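Local coordinates for protein transcriptional regulators (LACI-FAMILY TRANSCRIPTIONAL REGULATORY PROTEIN) (Corynebacterium glutamicum, PDB 3GYB) that probably acts as a LacI-family transcription factor that binds regulatory DNA, and carries a magnesium ion in its periplasmic-binding-protein-like domain, at residues 6-11 with 34-39; 13-18 with 40-45; 121-126 with 149-154; 223-228 with 267-272. One frame throughout, in Å; residues are numbered along the deposited sequence.

Contact 1. Residues 6-11 with 34-39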
loop_
_atom_site.group_PDB
_atom_site.type_symbol
_atom_site.label_atom_id
_atom_site.label_comp_id
_atom_site.label_asym_id
_atom_site.label_seq_id
_atom_site.Cartn_x
_atom_site.Cartn_y
_atom_site.Cartn_z
ATOM N N GLN A 6 17.947 -2.617 21.055
ATOM C CA GLN A 6 16.778 -3.470 20.851
ATOM C C GLN A 6 16.007 -3.004 19.627
ATOM O O GLN A 6 14.835 -3.334 19.441
ATOM C CB GLN A 6 15.863 -3.431 22.072
ATOM C CG GLN A 6 16.457 -4.088 23.302
ATOM C CD GLN A 6 15.482 -4.129 24.460
ATOM O OE1 GLN A 6 15.107 -3.092 25.007
ATOM N NE2 GLN A 6 15.062 -5.332 24.835
ATOM N N LEU A 7 16.688 -2.232 18.793
ATOM C CA LEU A 7 16.096 -1.700 17.585
ATOM C C LEU A 7 16.534 -2.480 16.354
ATOM O O LEU A 7 17.703 -2.843 16.219
ATOM C CB LEU A 7 16.493 -0.235 17.430
ATOM C CG LEU A 7 15.777 0.804 18.295
ATOM C CD1 LEU A 7 16.499 2.150 18.187
ATOM C CD2 LEU A 7 14.323 0.921 17.848
ATOM N N ILE A 8 15.579 -2.754 15.472
ATOM C CA ILE A 8 15.860 -3.458 14.232
ATOM C C ILE A 8 15.370 -2.553 13.113
ATOM O O ILE A 8 14.201 -2.171 13.090
ATOM C CB ILE A 8 15.106 -4.809 14.148
ATOM C CG1 ILE A 8 15.568 -5.743 15.268
ATOM C CG2 ILE A 8 15.335 -5.451 12.783
ATOM C CD1 ILE A 8 17.036 -6.122 15.193
ATOM N N ALA A 9 16.271 -2.193 12.206
ATOM C CA ALA A 9 15.919 -1.338 11.080
ATOM C C ALA A 9 15.462 -2.227 9.931
ATOM O O ALA A 9 16.090 -3.240 9.636
ATOM C CB ALA A 9 17.128 -0.507 10.653
ATOM N N VAL A 10 14.362 -1.850 9.290
ATOM C CA VAL A 10 13.843 -2.619 8.172
ATOM C C VAL A 10 13.845 -1.725 6.938
ATOM O O VAL A 10 13.179 -0.688 6.912
ATOM C CB VAL A 10 12.408 -3.111 8.459
ATOM C CG1 VAL A 10 11.912 -3.968 7.303
ATOM C CG2 VAL A 10 12.387 -3.910 9.759
ATOM N N LEU A 11 14.600 -2.122 5.917
ATOM C CA LEU A 11 14.688 -1.332 4.695
ATOM C C LEU A 11 13.814 -1.851 3.562
ATOM O O LEU A 11 13.923 -3.010 3.162
ATOM C CB LEU A 11 16.145 -1.265 4.213
ATOM C CG LEU A 11 17.089 -0.302 4.938
ATOM C CD1 LEU A 11 17.235 -0.684 6.407
ATOM C CD2 LEU A 11 18.437 -0.334 4.245
ATOM N N LYS A 34 10.149 -10.699 21.804
ATOM C CA LYS A 34 11.463 -10.830 22.419
ATOM C C LYS A 34 12.058 -9.501 22.877
ATOM O O LYS A 34 13.207 -9.449 23.314
ATOM C CB LYS A 34 12.424 -11.524 21.454
ATOM C CG LYS A 34 12.080 -12.980 21.186
ATOM C CD LYS A 34 13.024 -13.589 20.165
ATOM C CE LYS A 34 12.762 -15.075 19.984
ATOM N NZ LYS A 34 13.031 -15.844 21.233
ATOM N N GLY A 35 11.284 -8.428 22.764
ATOM C CA GLY A 35 11.766 -7.131 23.206
ATOM C C GLY A 35 12.278 -6.193 22.133
ATOM O O GLY A 35 12.653 -5.064 22.429
ATOM N N TYR A 36 12.299 -6.645 20.885
ATOM C CA TYR A 36 12.779 -5.793 19.804
ATOM C C TYR A 36 11.681 -4.872 19.297
ATOM O O TYR A 36 10.494 -5.188 19.396
ATOM C CB TYR A 36 13.298 -6.646 18.644
ATOM C CG TYR A 36 14.598 -7.353 18.950
ATOM C CD1 TYR A 36 15.808 -6.660 18.935
ATOM C CD2 TYR A 36 14.615 -8.704 19.294
ATOM C CE1 TYR A 36 17.005 -7.294 19.256
ATOM C CE2 TYR A 36 15.807 -9.348 19.620
ATOM C CZ TYR A 36 16.994 -8.638 19.599
ATOM O OH TYR A 36 18.168 -9.267 19.936
ATOM N N ARG A 37 12.098 -3.729 18.767
ATOM C CA ARG A 37 11.186 -2.745 18.195
ATOM C C ARG A 37 11.685 -2.506 16.774
ATOM O O ARG A 37 12.890 -2.544 16.527
ATOM C CB ARG A 37 11.219 -1.454 19.012
ATOM C CG ARG A 37 10.602 -1.616 20.394
ATOM C CD ARG A 37 10.892 -0.431 21.298
ATOM N NE ARG A 37 10.367 -0.649 22.645
ATOM C CZ ARG A 37 9.125 -0.368 23.026
ATOM N NH1 ARG A 37 8.260 0.157 22.166
ATOM N NH2 ARG A 37 8.742 -0.626 24.268
ATOM N N LEU A 38 10.764 -2.258 15.848
ATOM C CA LEU A 38 11.124 -2.061 14.447
ATOM C C LEU A 38 10.866 -0.662 13.918
ATOM O O LEU A 38 9.912 -0.009 14.316
ATOM C CB LEU A 38 10.334 -3.033 13.568
ATOM C CG LEU A 38 10.203 -4.488 14.016
ATOM C CD1 LEU A 38 9.319 -5.236 13.027
ATOM C CD2 LEU A 38 11.572 -5.134 14.108
ATOM N N SER A 39 11.727 -0.216 13.007
ATOM C CA SER A 39 11.562 1.087 12.368
ATOM C C SER A 39 11.895 0.883 10.897
ATOM O O SER A 39 12.838 0.162 10.559
ATOM C CB SER A 39 12.491 2.133 12.984
ATOM O OG SER A 39 12.138 3.431 12.523
HETATM O O HOH W 1 15.802 -7.283 23.001
#
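Q6, I8 and S39 bury the most surface where residues 6-11 run parallel to residues 34-39. The carbonyl of Q6 starts the pairing by taking the N-H of R37 (R37 N to Q6 O, 2.8 Å), almost in line with the C=O bond. The Q6 side chain, extended beyond CG, runs past the carbonyl of G35. Its amide NE2 lies 3.4 Å from G35 O, but the angle is too poor for a hydrogen bond. A water takes the N-H instead, 2.8 Å from Q6 NE2, and sits over one face of the Y36 ring.

I8 is held at both ends of its backbone. I8 N donates to R37 O at 2.9 Å, and I8 O accepts from S39 N at 3.2 Å. Its side chain lies alongside that of L38 and points the same way, with I8 CB 3.5 Å from L38 CD2. With CG1 anti to its own carbonyl carbon (chi1 -63°), I8 also reaches Y36, where I8 CG1 is 3.8 Å from Y36 CD1. L242 of helix 231-246 packs on I8, and L31 of helix 21-31 on L38.

S39 closes the run through V10 N, which donates to S39 O at 2.8 Å. The hydroxyl of S39 turns to the second subunit and bonds to V40 O there. R37 also reaches the second subunit. There NH1 bonds to S55 OG and NH2 forms a salt bridge with D51.

Strand 7-12, helix 21-31 and strand 37-41 form a beta-alpha-beta unit, the recurring element of the periplasmic-binding-protein-like fold.

Contact 2. Residues 13-18 with 40-45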
loop_
_atom_site.group_PDB
_atom_site.type_symbol
_atom_site.label_atom_id
_atom_site.label_comp_id
_atom_site.label_asym_id
_atom_site.label_seq_id
_atom_site.Cartn_x
_atom_site.Cartn_y
_atom_site.Cartn_z
ATOM N N ASP A 13 11.790 -0.557 -0.344
ATOM C CA ASP A 13 11.957 0.417 -1.411
ATOM C C ASP A 13 10.905 1.503 -1.517
ATOM O O ASP A 13 11.235 2.686 -1.563
ATOM C CB ASP A 13 12.024 -0.275 -2.775
ATOM C CG ASP A 13 13.342 -0.961 -3.016
ATOM O OD1 ASP A 13 14.386 -0.315 -2.806
ATOM O OD2 ASP A 13 13.328 -2.140 -3.421
ATOM N N ASP A 14 9.642 1.098 -1.541
ATOM C CA ASP A 14 8.560 2.048 -1.768
ATOM C C ASP A 14 7.277 1.691 -1.013
ATOM O O ASP A 14 6.768 0.585 -1.136
ATOM C CB ASP A 14 8.329 2.052 -3.283
ATOM C CG ASP A 14 7.284 3.036 -3.739
ATOM O OD1 ASP A 14 6.639 3.686 -2.898
ATOM O OD2 ASP A 14 7.117 3.142 -4.973
ATOM N N TYR A 15 6.757 2.636 -0.234
ATOM C CA TYR A 15 5.528 2.401 0.521
ATOM C C TYR A 15 4.337 2.141 -0.403
ATOM O O TYR A 15 3.333 1.565 0.022
ATOM C CB TYR A 15 5.227 3.600 1.429
ATOM C CG TYR A 15 6.041 3.613 2.703
ATOM C CD1 TYR A 15 5.820 2.657 3.695
ATOM C CD2 TYR A 15 7.044 4.558 2.910
ATOM C CE1 TYR A 15 6.578 2.639 4.862
ATOM C CE2 TYR A 15 7.815 4.547 4.078
ATOM C CZ TYR A 15 7.572 3.582 5.045
ATOM O OH TYR A 15 8.323 3.548 6.196
ATOM N N SER A 16 4.457 2.563 -1.660
ATOM C CA SER A 16 3.391 2.392 -2.649
ATOM C C SER A 16 3.225 0.952 -3.136
ATOM O O SER A 16 2.213 0.617 -3.758
ATOM C CB SER A 16 3.636 3.311 -3.853
ATOM O OG SER A 16 3.562 4.677 -3.477
ATOM N N ASN A 17 4.219 0.111 -2.865
ATOM C CA ASN A 17 4.173 -1.300 -3.252
ATOM C C ASN A 17 4.055 -2.090 -1.949
ATOM O O ASN A 17 5.051 -2.326 -1.269
ATOM C CB ASN A 17 5.456 -1.684 -4.003
ATOM C CG ASN A 17 5.468 -3.142 -4.428
ATOM O OD1 ASN A 17 4.472 -3.851 -4.275
ATOM N ND2 ASN A 17 6.597 -3.595 -4.965
ATOM N N PRO A 18 2.830 -2.511 -1.591
ATOM C CA PRO A 18 2.519 -3.263 -0.371
ATOM C C PRO A 18 2.990 -4.709 -0.263
ATOM O O PRO A 18 2.482 -5.453 0.569
ATOM C CB PRO A 18 0.999 -3.156 -0.290
ATOM C CG PRO A 18 0.607 -3.235 -1.724
ATOM C CD PRO A 18 1.608 -2.303 -2.393
ATOM N N VAL A 40 11.115 1.512 10.024
ATOM C CA VAL A 40 11.297 1.362 8.588
ATOM C C VAL A 40 12.009 2.513 7.890
ATOM O O VAL A 40 11.758 3.688 8.164
ATOM C CB VAL A 40 9.927 1.136 7.894
ATOM C CG1 VAL A 40 10.107 1.050 6.386
ATOM C CG2 VAL A 40 9.290 -0.153 8.417
ATOM N N ILE A 41 12.905 2.144 6.981
ATOM C CA ILE A 41 13.674 3.087 6.176
ATOM C C ILE A 41 13.325 2.737 4.729
ATOM O O ILE A 41 13.381 1.571 4.351
ATOM C CB ILE A 41 15.197 2.879 6.385
ATOM C CG1 ILE A 41 15.582 3.182 7.836
ATOM C CG2 ILE A 41 15.990 3.744 5.403
ATOM C CD1 ILE A 41 15.466 4.640 8.230
ATOM N N ASP A 42 12.947 3.722 3.918
ATOM C CA ASP A 42 12.616 3.424 2.531
ATOM C C ASP A 42 13.725 3.953 1.621
ATOM O O ASP A 42 14.727 4.483 2.104
ATOM C CB ASP A 42 11.243 4.011 2.162
ATOM C CG ASP A 42 11.300 5.481 1.798
ATOM O OD1 ASP A 42 12.243 6.175 2.231
ATOM O OD2 ASP A 42 10.380 5.943 1.083
ATOM N N SER A 43 13.569 3.797 0.312
ATOM C CA SER A 43 14.604 4.265 -0.602
ATOM C C SER A 43 14.236 5.551 -1.334
ATOM O O SER A 43 15.022 6.055 -2.138
ATOM C CB SER A 43 14.924 3.178 -1.632
ATOM O OG SER A 43 13.848 3.016 -2.540
ATOM N N LEU A 44 13.055 6.089 -1.055
ATOM C CA LEU A 44 12.612 7.301 -1.737
ATOM C C LEU A 44 12.438 8.530 -0.850
ATOM O O LEU A 44 12.537 9.660 -1.333
ATOM C CB LEU A 44 11.289 7.033 -2.459
ATOM C CG LEU A 44 11.260 5.922 -3.509
ATOM C CD1 LEU A 44 9.832 5.715 -3.994
ATOM C CD2 LEU A 44 12.172 6.290 -4.666
ATOM N N THR A 45 12.195 8.325 0.438
ATOM C CA THR A 45 11.964 9.460 1.324
ATOM C C THR A 45 12.810 9.574 2.589
ATOM O O THR A 45 12.945 10.665 3.138
ATOM C CB THR A 45 10.489 9.508 1.758
ATOM O OG1 THR A 45 10.167 8.316 2.490
ATOM C CG2 THR A 45 9.579 9.616 0.538
HETATM O O HOH W 2 8.191 5.188 -0.408
#
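The ring of Y15 meets V40 and D42 obliquely. V40 approaches at the hydroxyl end, with CG1 3.1 Å from Y15 OH, a tight contact. The D42 side chain crosses the ring at about a right angle, and its CB lies 4.0 Å from Y15 CE2. The ring and carboxylate planes are 32° apart. F20 of the second subunit meets the Y15 ring edge-to-face.

The D14 carboxylate is touched by a methyl group, L44 CD1, 3.7 Å from D14 CG. D14 OD1 itself accepts S16 N from above the carboxylate plane, which makes an Asx turn.

The carbonyl of D13 is gripped twice. S43 OG donates to D13 O at 2.8 Å, and S43 N at 3.2 Å. The two donors come from opposite faces of the carbonyl plane. S43 OG can do this because it stands between its own backbone N and carbonyl carbon (chi1 70°).

A water accepts from Y15 N and donates to D42 OD2. D42 OD1 accepts T45 N, an Asx motif, and S46 N; OD2 accepts T45 OG1. Each polar link across the contact thus involves a backbone group, while Y15 OH is buried with no hydrogen-bond partner in the model.

Contact 3. Residues 121-126 with 149-154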
loop_
_atom_site.group_PDB
_atom_site.type_symbol
_atom_site.label_atom_id
_atom_site.label_comp_id
_atom_site.label_asym_id
_atom_site.label_seq_id
_atom_site.Cartn_x
_atom_site.Cartn_y
_atom_site.Cartn_z
ATOM N N ILE A 121 1.298 -15.130 -24.898
ATOM C CA ILE A 121 1.471 -14.667 -23.530
ATOM C C ILE A 121 2.570 -13.626 -23.438
ATOM O O ILE A 121 3.645 -13.789 -24.016
ATOM C CB ILE A 121 1.831 -15.858 -22.619
ATOM C CG1 ILE A 121 0.705 -16.895 -22.670
ATOM C CG2 ILE A 121 2.084 -15.376 -21.199
ATOM C CD1 ILE A 121 1.069 -18.247 -22.069
ATOM N N ALA A 122 2.298 -12.551 -22.708
ATOM C CA ALA A 122 3.288 -11.495 -22.547
ATOM C C ALA A 122 3.655 -11.309 -21.082
ATOM O O ALA A 122 2.857 -11.595 -20.188
ATOM C CB ALA A 122 2.760 -10.191 -23.121
ATOM N N HIS A 123 4.869 -10.824 -20.848
ATOM C CA HIS A 123 5.364 -10.583 -19.497
ATOM C C HIS A 123 5.699 -9.115 -19.287
ATOM O O HIS A 123 6.370 -8.504 -20.118
ATOM C CB HIS A 123 6.626 -11.415 -19.248
ATOM C CG HIS A 123 7.296 -11.136 -17.936
ATOM N ND1 HIS A 123 6.698 -11.401 -16.722
ATOM C CD2 HIS A 123 8.534 -10.667 -17.650
ATOM C CE1 HIS A 123 7.541 -11.113 -15.746
ATOM N NE2 HIS A 123 8.663 -10.666 -16.282
ATOM N N LEU A 124 5.212 -8.542 -18.190
ATOM C CA LEU A 124 5.531 -7.154 -17.863
ATOM C C LEU A 124 6.680 -7.254 -16.875
ATOM O O LEU A 124 6.498 -7.707 -15.749
ATOM C CB LEU A 124 4.335 -6.455 -17.212
ATOM C CG LEU A 124 3.168 -6.190 -18.154
ATOM C CD1 LEU A 124 2.002 -5.585 -17.382
ATOM C CD2 LEU A 124 3.630 -5.249 -19.260
ATOM N N ARG A 125 7.868 -6.833 -17.290
ATOM C CA ARG A 125 9.020 -6.959 -16.412
ATOM C C ARG A 125 9.371 -5.771 -15.530
ATOM O O ARG A 125 8.909 -4.654 -15.740
ATOM C CB ARG A 125 10.255 -7.387 -17.223
ATOM C CG ARG A 125 10.625 -6.480 -18.369
ATOM C CD ARG A 125 11.742 -7.095 -19.228
ATOM N NE ARG A 125 12.907 -7.500 -18.443
ATOM C CZ ARG A 125 14.073 -7.870 -18.968
ATOM N NH1 ARG A 125 14.236 -7.886 -20.286
ATOM N NH2 ARG A 125 15.080 -8.218 -18.178
ATOM N N VAL A 126 10.196 -6.063 -14.529
ATOM C CA VAL A 126 10.690 -5.094 -13.558
ATOM C C VAL A 126 12.209 -5.275 -13.521
ATOM O O VAL A 126 12.703 -6.394 -13.645
ATOM C CB VAL A 126 10.094 -5.369 -12.162
ATOM C CG1 VAL A 126 10.717 -4.445 -11.134
ATOM C CG2 VAL A 126 8.585 -5.174 -12.203
ATOM N N PRO A 149 8.535 -16.385 -26.144
ATOM C CA PRO A 149 8.164 -15.400 -25.126
ATOM C C PRO A 149 8.107 -13.976 -25.662
ATOM O O PRO A 149 8.778 -13.635 -26.638
ATOM C CB PRO A 149 9.249 -15.578 -24.067
ATOM C CG PRO A 149 10.452 -15.934 -24.899
ATOM C CD PRO A 149 9.879 -16.934 -25.886
ATOM N N LEU A 150 7.288 -13.153 -25.019
ATOM C CA LEU A 150 7.144 -11.754 -25.382
ATOM C C LEU A 150 7.121 -10.960 -24.088
ATOM O O LEU A 150 6.382 -11.297 -23.166
ATOM C CB LEU A 150 5.839 -11.518 -26.144
ATOM C CG LEU A 150 5.492 -10.053 -26.430
ATOM C CD1 LEU A 150 6.539 -9.429 -27.342
ATOM C CD2 LEU A 150 4.121 -9.980 -27.078
ATOM N N SER A 151 7.943 -9.918 -24.017
ATOM C CA SER A 151 8.010 -9.073 -22.829
ATOM C C SER A 151 8.272 -7.643 -23.262
ATOM O O SER A 151 8.733 -7.400 -24.382
ATOM C CB SER A 151 9.155 -9.517 -21.907
ATOM O OG SER A 151 9.032 -10.874 -21.528
ATOM N N ASN A 152 7.975 -6.693 -22.382
ATOM C CA ASN A 152 8.244 -5.299 -22.693
ATOM C C ASN A 152 9.717 -5.083 -22.331
ATOM O O ASN A 152 10.365 -5.994 -21.819
ATOM C CB ASN A 152 7.302 -4.372 -21.903
ATOM C CG ASN A 152 7.446 -4.510 -20.400
ATOM O OD1 ASN A 152 7.694 -5.594 -19.882
ATOM N ND2 ASN A 152 7.267 -3.399 -19.686
ATOM N N ASP A 153 10.249 -3.898 -22.605
ATOM C CA ASP A 153 11.659 -3.614 -22.332
ATOM C C ASP A 153 11.895 -2.852 -21.034
ATOM O O ASP A 153 13.033 -2.708 -20.580
ATOM C CB ASP A 153 12.245 -2.821 -23.496
ATOM C CG ASP A 153 11.384 -1.636 -23.870
ATOM O OD1 ASP A 153 11.213 -0.735 -23.019
ATOM O OD2 ASP A 153 10.871 -1.611 -25.008
ATOM N N TYR A 154 10.813 -2.362 -20.448
ATOM C CA TYR A 154 10.870 -1.607 -19.205
ATOM C C TYR A 154 11.747 -2.279 -18.153
ATOM O O TYR A 154 11.459 -3.393 -17.722
ATOM C CB TYR A 154 9.456 -1.443 -18.649
ATOM C CG TYR A 154 9.384 -0.643 -17.374
ATOM C CD1 TYR A 154 9.478 0.745 -17.397
ATOM C CD2 TYR A 154 9.219 -1.273 -16.143
ATOM C CE1 TYR A 154 9.406 1.490 -16.226
ATOM C CE2 TYR A 154 9.146 -0.539 -14.963
ATOM C CZ TYR A 154 9.241 0.844 -15.014
ATOM O OH TYR A 154 9.181 1.581 -13.852
HETATM O O HOH W 3 6.497 -3.520 -16.940
HETATM O O HOH W 4 12.673 -7.170 -22.455
#
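Residues 121-126 and 149-154 run roughly parallel, their directions 21° apart, and H123 N donates to L150 O at 2.8 Å. The pairing closes the beta-alpha-beta unit of strand 121-124, helix 129-144 and strand 150-151, at one end of the chain's sheet. The return bond, N152 N to H123 O, is weak.

The S151 hydroxyl oxygen lies at the edge of the H123 ring, near its plane, and packs on H123 CB at 3.4 Å. The ring's polar end looks elsewhere, with ND1 bonded to F181 O. A122 CB and L150 CD2 make a looser apolar contact at 4.2 Å.

R125 and N152 bury the most surface. With CG between its backbone N and carbonyl carbon (chi1 57°), R125 CD comes 3.1 Å from N152 O. A bend at chi3 then turns the guanidinium, and a water at its edge, in plane, joins NH1 to that carbonyl. F135 makes a cation-pi contact with R125. The Y154 ring turns its edge to R125 O, with CD2 3.4 Å away.

N152 extends the strand pairing with its side chain. With chi1 at 61°, it brings OD1 to R125 N at 2.9 Å, where the N-H meets a lone pair in the carbonyl plane.

Contact 4. Residues 223-228 with 267-272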
loop_
_atom_site.group_PDB
_atom_site.type_symbol
_atom_site.label_atom_id
_atom_site.label_comp_id
_atom_site.label_asym_id
_atom_site.label_seq_id
_atom_site.Cartn_x
_atom_site.Cartn_y
_atom_site.Cartn_z
ATOM N N ASN A 223 -9.479 -8.465 -6.711
ATOM C CA ASN A 223 -9.599 -9.920 -6.833
ATOM C C ASN A 223 -8.616 -10.497 -7.852
ATOM O O ASN A 223 -9.003 -11.206 -8.779
ATOM C CB ASN A 223 -11.037 -10.240 -7.250
ATOM C CG ASN A 223 -11.417 -11.681 -6.991
ATOM O OD1 ASN A 223 -11.031 -12.262 -5.984
ATOM N ND2 ASN A 223 -12.193 -12.259 -7.899
ATOM N N LEU A 224 -7.339 -10.216 -7.628
ATOM C CA LEU A 224 -6.252 -10.607 -8.526
ATOM C C LEU A 224 -5.638 -12.003 -8.369
ATOM O O LEU A 224 -5.179 -12.369 -7.287
ATOM C CB LEU A 224 -5.127 -9.574 -8.373
ATOM C CG LEU A 224 -4.275 -8.971 -9.499
ATOM C CD1 LEU A 224 -2.926 -8.602 -8.887
ATOM C CD2 LEU A 224 -4.087 -9.908 -10.675
ATOM N N THR A 225 -5.608 -12.766 -9.460
ATOM C CA THR A 225 -4.973 -14.082 -9.446
ATOM C C THR A 225 -3.491 -13.723 -9.362
ATOM O O THR A 225 -3.010 -12.871 -10.105
ATOM C CB THR A 225 -5.281 -14.848 -10.738
ATOM O OG1 THR A 225 -6.669 -15.193 -10.743
ATOM C CG2 THR A 225 -4.438 -16.117 -10.844
ATOM N N THR A 226 -2.768 -14.375 -8.460
ATOM C CA THR A 226 -1.375 -14.019 -8.241
ATOM C C THR A 226 -0.560 -15.172 -7.668
ATOM O O THR A 226 -1.108 -16.167 -7.194
ATOM C CB THR A 226 -1.334 -12.823 -7.247
ATOM O OG1 THR A 226 0.012 -12.403 -7.008
ATOM C CG2 THR A 226 -1.973 -13.236 -5.921
ATOM N N ILE A 227 0.756 -15.030 -7.725
ATOM C CA ILE A 227 1.654 -16.035 -7.174
ATOM C C ILE A 227 2.004 -15.604 -5.755
ATOM O O ILE A 227 2.512 -14.503 -5.539
ATOM C CB ILE A 227 2.965 -16.129 -7.983
ATOM C CG1 ILE A 227 2.667 -16.577 -9.418
ATOM C CG2 ILE A 227 3.944 -17.063 -7.278
ATOM C CD1 ILE A 227 1.929 -17.900 -9.529
ATOM N N ASP A 228 1.707 -16.459 -4.785
ATOM C CA ASP A 228 2.030 -16.169 -3.394
ATOM C C ASP A 228 3.552 -16.280 -3.288
ATOM O O ASP A 228 4.117 -17.334 -3.585
ATOM C CB ASP A 228 1.362 -17.206 -2.486
ATOM C CG ASP A 228 1.457 -16.857 -1.016
ATOM O OD1 ASP A 228 2.373 -16.106 -0.628
ATOM O OD2 ASP A 228 0.613 -17.358 -0.242
ATOM N N GLY A 267 -9.997 -13.988 -9.604
ATOM C CA GLY A 267 -10.844 -13.786 -10.770
ATOM C C GLY A 267 -10.297 -13.164 -12.035
ATOM O O GLY A 267 -11.072 -12.845 -12.936
ATOM N N THR A 268 -8.983 -13.019 -12.139
ATOM C CA THR A 268 -8.423 -12.372 -13.320
ATOM C C THR A 268 -7.875 -13.254 -14.442
ATOM O O THR A 268 -7.307 -12.741 -15.405
ATOM C CB THR A 268 -7.345 -11.360 -12.909
ATOM O OG1 THR A 268 -6.352 -12.018 -12.121
ATOM C CG2 THR A 268 -7.965 -10.215 -12.099
ATOM N N CYS A 269 -8.044 -14.567 -14.326
ATOM C CA CYS A 269 -7.595 -15.487 -15.371
ATOM C C CYS A 269 -8.761 -16.378 -15.774
ATOM O O CYS A 269 -9.666 -16.627 -14.976
ATOM C CB CYS A 269 -6.435 -16.367 -14.882
ATOM S SG CYS A 269 -4.819 -15.547 -14.834
ATOM N N ALA A 270 -8.736 -16.848 -17.017
ATOM C CA ALA A 270 -9.780 -17.728 -17.527
ATOM C C ALA A 270 -9.206 -18.543 -18.679
ATOM O O ALA A 270 -8.219 -18.144 -19.298
ATOM C CB ALA A 270 -10.975 -16.910 -17.999
ATOM N N PRO A 271 -9.811 -19.702 -18.979
ATOM C CA PRO A 271 -9.319 -20.544 -20.071
ATOM C C PRO A 271 -9.538 -19.949 -21.458
ATOM O O PRO A 271 -10.515 -19.236 -21.695
ATOM C CB PRO A 271 -10.082 -21.852 -19.867
ATOM C CG PRO A 271 -11.377 -21.392 -19.276
ATOM C CD PRO A 271 -10.928 -20.355 -18.272
ATOM N N ARG A 272 -8.611 -20.254 -22.364
ATOM C CA ARG A 272 -8.656 -19.792 -23.749
ATOM C C ARG A 272 -9.137 -18.354 -23.910
ATOM O O ARG A 272 -9.132 -17.572 -22.961
ATOM C CB ARG A 272 -9.537 -20.732 -24.573
ATOM C CG ARG A 272 -9.053 -22.170 -24.566
ATOM C CD ARG A 272 -9.786 -23.022 -25.593
ATOM N NE ARG A 272 -9.156 -24.331 -25.723
ATOM C CZ ARG A 272 -9.488 -25.241 -26.633
ATOM N NH1 ARG A 272 -10.454 -24.992 -27.506
ATOM N NH2 ARG A 272 -8.845 -26.399 -26.671
HETATM O O HOH W 5 -8.187 -16.804 -12.010
#
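T225 and T268 form the centre of this contact, sliding past each other in opposite directions. T225 N donates to T268 OG1 at 2.9 Å, and the bond is fairly straight at 163°. The T268 hydroxyl reaches it from chi1 56°, between its own backbone N and carbonyl carbon. T268 OG1 also packs on T225 CB at 3.3 Å. A weak bond runs the other way, from T268 N to T225 OG1.

Just before these, G267 N donates to N223 O at 3.1 Å, with the donor tilted 33° out of the carbonyl plane. The N223 amide lies close by, with ND2 3.5 Å from G267 CA. The methyl group T268 CG2 rests near N223 O. L224 CD2 comes 3.4 Å from T268 OG1. At the other end, C269 SG touches T225 CG2 at 4.0 Å.

A water lies 2.6 Å from T225 OG1 and also accepts from C269 N, so it bridges the segments.

The next shell fixes both hydroxyls. T268 OG1 is also bonded to I208 O, on strand 207-211. T225 OG1 is also bonded to R266 N, and the R266 side chain reaches L224 O. L192 of helix 185-198 packs on both L224 and T268.

Since the carbonyl of I208 can only accept, T268 OG1 probably gives its proton there while accepting from T225 N. One hydroxyl would then tie the tail after strand 258-264 to both T225 and strand 207-211.

Overall arrangement
All four contacts reach the same sheet. Contacts 1 and 2 share strand 37-41 and touch directly, with V10 O 2.8 Å from I41 N, probably a hydrogen bond. Their centres are about 17 Å apart, and both meet the second subunit. Contacts 3 and 4 are also about 17 Å apart between centres, but do not touch, and no other protein chain of the assembly reaches them. Contacts 1 and 3 lie on opposite sides of the chain's centre. The magnesium ion, held by D212, D229 and S231, lies about 14 Å from the V10 side chain of contact 1 and about 11 Å from that of L224 in contact 4.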